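Local coordinates for thiamine diphosphokinase (Bacteroides thetaiotaomicron, PDB 2OMK), which probably transfers a diphosphate group from ATP to thiamine, giving thiamine diphosphate, at residues A[87-90]-A[91-94]; A[102-106]-A[107-111]; A[134-137]-A[138-142]. The protein carries 1 engineered substitution. One frame throughout, in Å; residues are numbered along the deposited sequence.

Contact 1: A[87-90]-A[91-94]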
loop_
_atom_site.group_PDB
_atom_site.type_symbol
_atom_site.label_atom_id
_atom_site.label_comp_id
_atom_site.label_asym_id
_atom_site.label_seq_id
_atom_site.Cartn_x
_atom_site.Cartn_y
_atom_site.Cartn_z
ATOM N N PRO A 87 -28.145 10.096 2.904
ATOM C CA PRO A 87 -28.980 11.254 3.255
ATOM C C PRO A 87 -29.443 11.298 4.716
ATOM O O PRO A 87 -29.320 12.343 5.364
ATOM C CB PRO A 87 -30.160 11.130 2.285
ATOM C CG PRO A 87 -29.524 10.523 1.060
ATOM C CD PRO A 87 -28.544 9.513 1.606
ATOM N N GLU A 88 -29.963 10.187 5.231
ATOM C CA GLU A 88 -30.420 10.124 6.624
ATOM C C GLU A 88 -29.271 10.358 7.613
ATOM O O GLU A 88 -29.470 10.970 8.669
ATOM C CB GLU A 88 -31.133 8.793 6.906
ATOM C CG GLU A 88 -31.491 8.524 8.372
ATOM C CD GLU A 88 -32.714 9.286 8.874
ATOM O OE1 GLU A 88 -33.200 10.214 8.193
ATOM O OE2 GLU A 88 -33.190 8.948 9.979
ATOM N N TYR A 89 -28.076 9.884 7.262
ATOM C CA TYR A 89 -26.902 10.060 8.123
ATOM C C TYR A 89 -26.427 11.504 8.144
ATOM O O TYR A 89 -26.056 12.020 9.200
ATOM C CB TYR A 89 -25.766 9.124 7.700
ATOM C CG TYR A 89 -26.075 7.652 7.887
ATOM C CD1 TYR A 89 -27.169 7.236 8.655
ATOM C CD2 TYR A 89 -25.250 6.670 7.333
ATOM C CE1 TYR A 89 -27.449 5.888 8.841
ATOM C CE2 TYR A 89 -25.522 5.317 7.520
ATOM C CZ TYR A 89 -26.625 4.936 8.274
ATOM O OH TYR A 89 -26.910 3.606 8.469
ATOM N N LYS A 90 -26.440 12.142 6.976
ATOM C CA LYS A 90 -26.126 13.567 6.861
ATOM C C LYS A 90 -27.078 14.386 7.724
ATOM O O LYS A 90 -26.660 15.310 8.418
ATOM C CB LYS A 90 -26.216 14.032 5.403
ATOM C CG LYS A 90 -25.752 15.459 5.195
ATOM C CD LYS A 90 -26.064 15.960 3.800
ATOM C CE LYS A 90 -25.607 17.401 3.636
ATOM N NZ LYS A 90 -25.786 17.889 2.239
ATOM N N LYS A 91 -28.355 14.023 7.683
ATOM C CA LYS A 91 -29.375 14.692 8.488
ATOM C C LYS A 91 -29.164 14.458 9.988
ATOM O O LYS A 91 -29.250 15.392 10.788
ATOM C CB LYS A 91 -30.772 14.230 8.065
ATOM C CG LYS A 91 -31.880 15.077 8.670
ATOM C CD LYS A 91 -33.256 14.567 8.303
ATOM C CE LYS A 91 -34.310 15.359 9.055
ATOM N NZ LYS A 91 -35.672 14.777 8.884
ATOM N N ARG A 92 -28.875 13.214 10.359
ATOM C CA ARG A 92 -28.589 12.868 11.753
ATOM C C ARG A 92 -27.344 13.564 12.312
ATOM O O ARG A 92 -27.286 13.864 13.506
ATOM C CB ARG A 92 -28.450 11.349 11.912
ATOM C CG ARG A 92 -29.770 10.592 12.038
ATOM C CD ARG A 92 -29.570 9.077 12.017
ATOM N NE ARG A 92 -28.734 8.599 13.113
ATOM C CZ ARG A 92 -28.260 7.359 13.221
ATOM N NH1 ARG A 92 -28.533 6.449 12.290
ATOM N NH2 ARG A 92 -27.499 7.031 14.259
ATOM N N PHE A 93 -26.356 13.826 11.455
ATOM C CA PHE A 93 -25.048 14.300 11.931
ATOM C C PHE A 93 -24.541 15.601 11.294
ATOM O O PHE A 93 -23.338 15.887 11.321
ATOM C CB PHE A 93 -24.002 13.178 11.794
ATOM C CG PHE A 93 -24.261 12.003 12.687
ATOM C CD1 PHE A 93 -24.808 10.835 12.177
ATOM C CD2 PHE A 93 -23.968 12.069 14.044
ATOM C CE1 PHE A 93 -25.057 9.742 13.009
ATOM C CE2 PHE A 93 -24.209 10.988 14.881
ATOM C CZ PHE A 93 -24.755 9.818 14.360
ATOM N N SER A 94 -25.455 16.410 10.758
ATOM C CA SER A 94 -25.060 17.609 10.015
ATOM C C SER A 94 -24.184 18.551 10.832
ATOM O O SER A 94 -23.276 19.186 10.285
ATOM C CB SER A 94 -26.289 18.360 9.492
ATOM O OG SER A 94 -27.033 18.903 10.567
HETATM O O HOH W 1 -35.537 12.049 8.296
#
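Y89 and R92 lie side by side on helix 87-93, the short helix of the beta-alpha-beta unit that runs from strand 77-79 to strand 97-98. The two side chains point the same way, and the ring and guanidinium planes stand almost perpendicular, 88° apart. NH1 of R92 comes 3.7 Å from CE1 of Y89, and its approach to the ring is oblique. The chain of R92 runs out to this point with a bend at chi3 (61°).

The outer side is loose. E88, K91 and R92 are exposed there. In the conformer given for E88, one of two, the carboxylate does not pair directly with either basic group. Its OE2 lies 5.5 Å from R92 NE, and its OE1 lies 5.2 Å from K91 NZ. A water tentatively bridges the latter pair, donating to E88 OE1 and accepting from K91 NZ at 2.8 Å. This link depends on which conformer E88 adopts.

The tight part is the backbone turn. The N-H of K91 bonds to P87 O, and that of R92 bonds to E88 O at 2.9 Å. Inward, Y89 packs on N66, I69 and S70 of helix 65-70, while F93 rests on T74 and P75. Y89 O lies at the edge of the F93 ring, near its plane, on the CD1 side. F93 N makes a weak bond to K90 O. Its main bond is to Y89 O at 2.9 Å, with a bent N-H...O angle of 130°.

Contact 2: A[102-106]-A[107-111]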
loop_
_atom_site.group_PDB
_atom_site.type_symbol
_atom_site.label_atom_id
_atom_site.label_comp_id
_atom_site.label_asym_id
_atom_site.label_seq_id
_atom_site.Cartn_x
_atom_site.Cartn_y
_atom_site.Cartn_z
ATOM N N ASP A 102 -10.619 24.710 2.705
ATOM C CA ASP A 102 -11.057 24.763 1.317
ATOM C C ASP A 102 -9.867 24.615 0.362
ATOM O O ASP A 102 -10.036 24.663 -0.862
ATOM C CB ASP A 102 -11.831 26.061 1.036
ATOM C CG ASP A 102 -13.323 25.933 1.321
ATOM O OD1 ASP A 102 -13.918 24.885 0.980
ATOM O OD2 ASP A 102 -13.907 26.889 1.876
ATOM N N GLN A 103 -8.671 24.435 0.930
ATOM C CA GLN A 103 -7.464 24.152 0.145
ATOM C C GLN A 103 -6.987 22.688 0.208
ATOM O O GLN A 103 -6.781 22.060 -0.831
ATOM C CB GLN A 103 -6.335 25.109 0.554
ATOM C CG GLN A 103 -5.017 24.928 -0.205
ATOM C CD GLN A 103 -5.152 25.137 -1.704
ATOM O OE1 GLN A 103 -5.876 26.031 -2.166
ATOM N NE2 GLN A 103 -4.449 24.313 -2.475
ATOM N N GLU A 104 -6.790 22.160 1.415
ATOM C CA GLU A 104 -6.381 20.762 1.594
ATOM C C GLU A 104 -7.526 19.823 1.224
ATOM O O GLU A 104 -8.652 20.012 1.688
ATOM C CB GLU A 104 -5.949 20.504 3.041
ATOM C CG GLU A 104 -5.613 19.043 3.357
ATOM C CD GLU A 104 -4.442 18.505 2.544
ATOM O OE1 GLU A 104 -3.353 19.114 2.598
ATOM O OE2 GLU A 104 -4.609 17.472 1.855
ATOM N N THR A 105 -7.236 18.815 0.404
ATOM C CA THR A 105 -8.280 17.900 -0.075
ATOM C C THR A 105 -8.256 16.483 0.525
ATOM O O THR A 105 -9.243 15.752 0.403
ATOM C CB THR A 105 -8.304 17.814 -1.618
ATOM O OG1 THR A 105 -7.037 17.341 -2.091
ATOM C CG2 THR A 105 -8.601 19.191 -2.224
ATOM N N ASN A 106 -7.158 16.104 1.178
ATOM C CA ASN A 106 -7.037 14.769 1.778
ATOM C C ASN A 106 -7.670 14.742 3.168
ATOM O O ASN A 106 -7.189 15.419 4.075
ATOM C CB ASN A 106 -5.556 14.349 1.842
ATOM C CG ASN A 106 -5.368 12.891 2.225
ATOM O OD1 ASN A 106 -4.722 12.119 1.515
ATOM N ND2 ASN A 106 -5.924 12.509 3.351
ATOM N N ASP A 107 -8.747 13.972 3.337
ATOM C CA ASP A 107 -9.503 13.992 4.598
ATOM C C ASP A 107 -8.688 13.431 5.761
ATOM O O ASP A 107 -8.843 13.870 6.894
ATOM C CB ASP A 107 -10.814 13.207 4.488
ATOM C CG ASP A 107 -11.840 13.869 3.578
ATOM O OD1 ASP A 107 -11.788 15.107 3.364
ATOM O OD2 ASP A 107 -12.730 13.131 3.093
ATOM N N GLN A 108 -7.839 12.442 5.498
ATOM C CA GLN A 108 -6.961 11.929 6.559
ATOM C C GLN A 108 -6.100 13.065 7.138
ATOM O O GLN A 108 -6.001 13.229 8.358
ATOM C CB GLN A 108 -6.077 10.782 6.044
ATOM C CG GLN A 108 -5.164 10.208 7.119
ATOM C CD GLN A 108 -4.107 9.285 6.567
ATOM O OE1 GLN A 108 -3.022 9.727 6.162
ATOM N NE2 GLN A 108 -4.398 7.995 6.568
ATOM N N THR A 109 -5.516 13.865 6.254
ATOM C CA THR A 109 -4.689 15.004 6.648
ATOM C C THR A 109 -5.513 16.065 7.397
ATOM O O THR A 109 -5.096 16.555 8.451
ATOM C CB THR A 109 -3.985 15.592 5.415
ATOM O OG1 THR A 109 -3.078 14.608 4.895
ATOM C CG2 THR A 109 -3.206 16.855 5.763
ATOM N N LYS A 110 -6.689 16.392 6.864
ATOM C CA LYS A 110 -7.610 17.310 7.552
ATOM C C LYS A 110 -7.986 16.842 8.956
ATOM O O LYS A 110 -8.057 17.648 9.887
ATOM C CB LYS A 110 -8.858 17.546 6.709
ATOM C CG LYS A 110 -8.545 18.267 5.407
ATOM C CD LYS A 110 -9.726 19.055 4.896
ATOM C CE LYS A 110 -10.517 18.278 3.879
ATOM N NZ LYS A 110 -11.344 19.229 3.094
ATOM N N ALA A 111 -8.227 15.538 9.102
ATOM C CA ALA A 111 -8.522 14.940 10.409
ATOM C C ALA A 111 -7.364 15.116 11.388
ATOM O O ALA A 111 -7.575 15.458 12.553
ATOM C CB ALA A 111 -8.846 13.464 10.256
HETATM O O HOH W 2 -2.479 15.519 2.397
HETATM O O HOH W 3 -11.255 20.297 0.672
#
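Helix 107-117 begins here, with N106 at its N-cap and the loop from strand 97-98 folded back against the first turn. E104 and K110 carry much of the contact. Their side chains slide past each other in opposite directions, and CG of E104 meets CG of K110 at 3.7 Å. K110 then bends at chi3 (-96°), which brings its ammonium group to the loop backbone. NZ of K110 donates to E104 O at 3.1 Å, and a water joins the same two atoms. K110 NZ also makes a weak bond to S101 O, so the lysine ties the loop to the helix.

The E104 chain bends at chi2 (62°), and its carboxylate end crosses T109 at about a right angle. Its CD packs against T109 CG2 at 3.8 Å. OE2 accepts the N-H of N106 at 3.0 Å through its anti lone pair. Shortening E104 to an alanine is likely to leave the N106 N-H and a bridging water without their carboxylate and open a gap beside the T109 methyl.

The first full helical bond is straight: K110 N donates to N106 O at 3.0 Å, in the carbonyl plane, with an angle of 170°. The hydroxyl of T109 is hydrogen-bonded to Y146 OH on helix 133-148. The bridging water links the two segments, 2.9 Å from E104 OE2 and 2.7 Å from T109 OG1.

Contact 3: A[134-137]-A[138-142]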
loop_
_atom_site.group_PDB
_atom_site.type_symbol
_atom_site.label_atom_id
_atom_site.label_comp_id
_atom_site.label_asym_id
_atom_site.label_seq_id
_atom_site.Cartn_x
_atom_site.Cartn_y
_atom_site.Cartn_z
ATOM N N ASP A 134 -3.540 3.952 -4.980
ATOM C CA ASP A 134 -2.969 5.298 -4.903
ATOM C C ASP A 134 -3.360 6.026 -3.600
ATOM O O ASP A 134 -2.537 6.736 -3.027
ATOM C CB ASP A 134 -3.222 6.125 -6.174
ATOM C CG ASP A 134 -4.694 6.315 -6.495
ATOM O OD1 ASP A 134 -5.572 5.633 -5.909
ATOM O OD2 ASP A 134 -4.970 7.172 -7.368
ATOM N N HIS A 135 -4.589 5.807 -3.118
ATOM C CA HIS A 135 -4.990 6.287 -1.792
ATOM C C HIS A 135 -4.177 5.599 -0.688
ATOM O O HIS A 135 -3.729 6.259 0.247
ATOM C CB HIS A 135 -6.484 6.076 -1.529
ATOM C CG HIS A 135 -7.384 6.951 -2.345
ATOM N ND1 HIS A 135 -8.672 6.587 -2.675
ATOM C CD2 HIS A 135 -7.187 8.169 -2.900
ATOM C CE1 HIS A 135 -9.227 7.540 -3.402
ATOM N NE2 HIS A 135 -8.351 8.516 -3.544
ATOM N N THR A 136 -3.986 4.283 -0.803
ATOM C CA THR A 136 -3.174 3.532 0.166
ATOM C C THR A 136 -1.749 4.118 0.253
ATOM O O THR A 136 -1.258 4.422 1.349
ATOM C CB THR A 136 -3.132 2.015 -0.184
ATOM O OG1 THR A 136 -4.407 1.436 0.089
ATOM C CG2 THR A 136 -2.094 1.269 0.643
ATOM N N LEU A 137 -1.112 4.289 -0.903
ATOM C CA LEU A 137 0.259 4.799 -0.966
ATOM C C LEU A 137 0.358 6.211 -0.396
ATOM O O LEU A 137 1.226 6.496 0.441
ATOM C CB LEU A 137 0.801 4.736 -2.407
ATOM C CG LEU A 137 1.011 3.317 -2.960
ATOM C CD1 LEU A 137 1.425 3.330 -4.414
ATOM C CD2 LEU A 137 2.012 2.533 -2.116
ATOM N N GLY A 138 -0.547 7.091 -0.821
ATOM C CA GLY A 138 -0.601 8.455 -0.271
ATOM C C GLY A 138 -0.820 8.488 1.235
ATOM O O GLY A 138 -0.057 9.136 1.973
ATOM N N ASN A 139 -1.840 7.767 1.701
ATOM C CA ASN A 139 -2.172 7.733 3.122
ATOM C C ASN A 139 -1.016 7.268 4.005
ATOM O O ASN A 139 -0.788 7.832 5.072
ATOM C CB ASN A 139 -3.407 6.864 3.382
ATOM C CG ASN A 139 -4.708 7.514 2.906
ATOM O OD1 ASN A 139 -4.734 8.679 2.502
ATOM N ND2 ASN A 139 -5.792 6.748 2.949
ATOM N N ILE A 140 -0.306 6.237 3.558
ATOM C CA ILE A 140 0.827 5.689 4.304
ATOM C C ILE A 140 1.968 6.700 4.357
ATOM O O ILE A 140 2.517 6.979 5.428
ATOM C CB ILE A 140 1.316 4.343 3.711
ATOM C CG1 ILE A 140 0.304 3.225 4.000
ATOM C CG2 ILE A 140 2.671 3.944 4.300
ATOM C CD1 ILE A 140 0.563 1.933 3.170
ATOM N N SER A 141 2.299 7.271 3.202
ATOM C CA SER A 141 3.423 8.199 3.109
ATOM C C SER A 141 3.215 9.467 3.946
ATOM O O SER A 141 4.181 10.091 4.394
ATOM C CB SER A 141 3.696 8.549 1.649
ATOM O OG SER A 141 2.768 9.500 1.157
ATOM N N LEU A 142 1.955 9.830 4.160
ATOM C CA LEU A 142 1.614 11.032 4.932
ATOM C C LEU A 142 2.021 10.956 6.396
ATOM O O LEU A 142 2.205 11.993 7.056
ATOM C CB LEU A 142 0.121 11.355 4.786
ATOM C CG LEU A 142 -0.224 12.046 3.458
ATOM C CD1 LEU A 142 -1.728 11.913 3.146
ATOM C CD2 LEU A 142 0.200 13.512 3.475
#
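The chi1 of T136 (-71°) sets OG1 beside the backbone N and turns the methyl CG2 away from it. I140 holds CG1 anti to its carbonyl carbon (chi1 -72°), with its chain extended at chi2. These torsions lay the two side chains side by side, pointing the same way. The methyl CD1 of I140 reaches T136 CG2 at 3.7 Å, and I140 CG1 rests 3.3 Å from T136 O.

N139 lies over the carbonyl of H135. Its CG is 3.1 Å from H135 O, but the amide does not bond there. ND2 of N139 donates instead to A128 O, which fixes the amide to the preceding loop. The backbone N of N139 does bond to H135 O, at 2.8 Å.

The carbonyl of the preceding residue, G138, takes two donors: L142 N at 3.1 Å and the hydroxyl of S141, whose OG donates to G138 O at 3.0 Å. The hydroxyl bond is strongly bent at the acceptor, with a C=O...OG angle of 119°.

The second subunit covers part of this helix: its S180 OG bonds D134 OD2, and its L137 packs on L137 here. The repeated i to i+4 bonds are those of a regular alpha-helix, here the crossover helix of the beta-alpha-beta unit between strands 122-126 and 152-156, placed at the dimer interface.

In the fold
The three contacts follow one another along the chain, all within the thiamin pyrophosphokinase catalytic domain. Each lies on or at the start of a helix accompanying the parallel part of the ten-stranded mixed sheet. Contact 1 is peripheral, its centre about 28 Å from the chain centre, on the helix leading to strand 97-98, the outermost at that end of the sheet within this chain. Contact 2 starts the next helix, 107-117, about 21 Å from contact 1 between centres. Contact 3, on helix 133-148, is about 13 Å from contact 2 between centres, and the two touch: N106 and T109 pack on L142. The series thus runs from an exposed edge, through two helices that pack on each other, to the subunit interface.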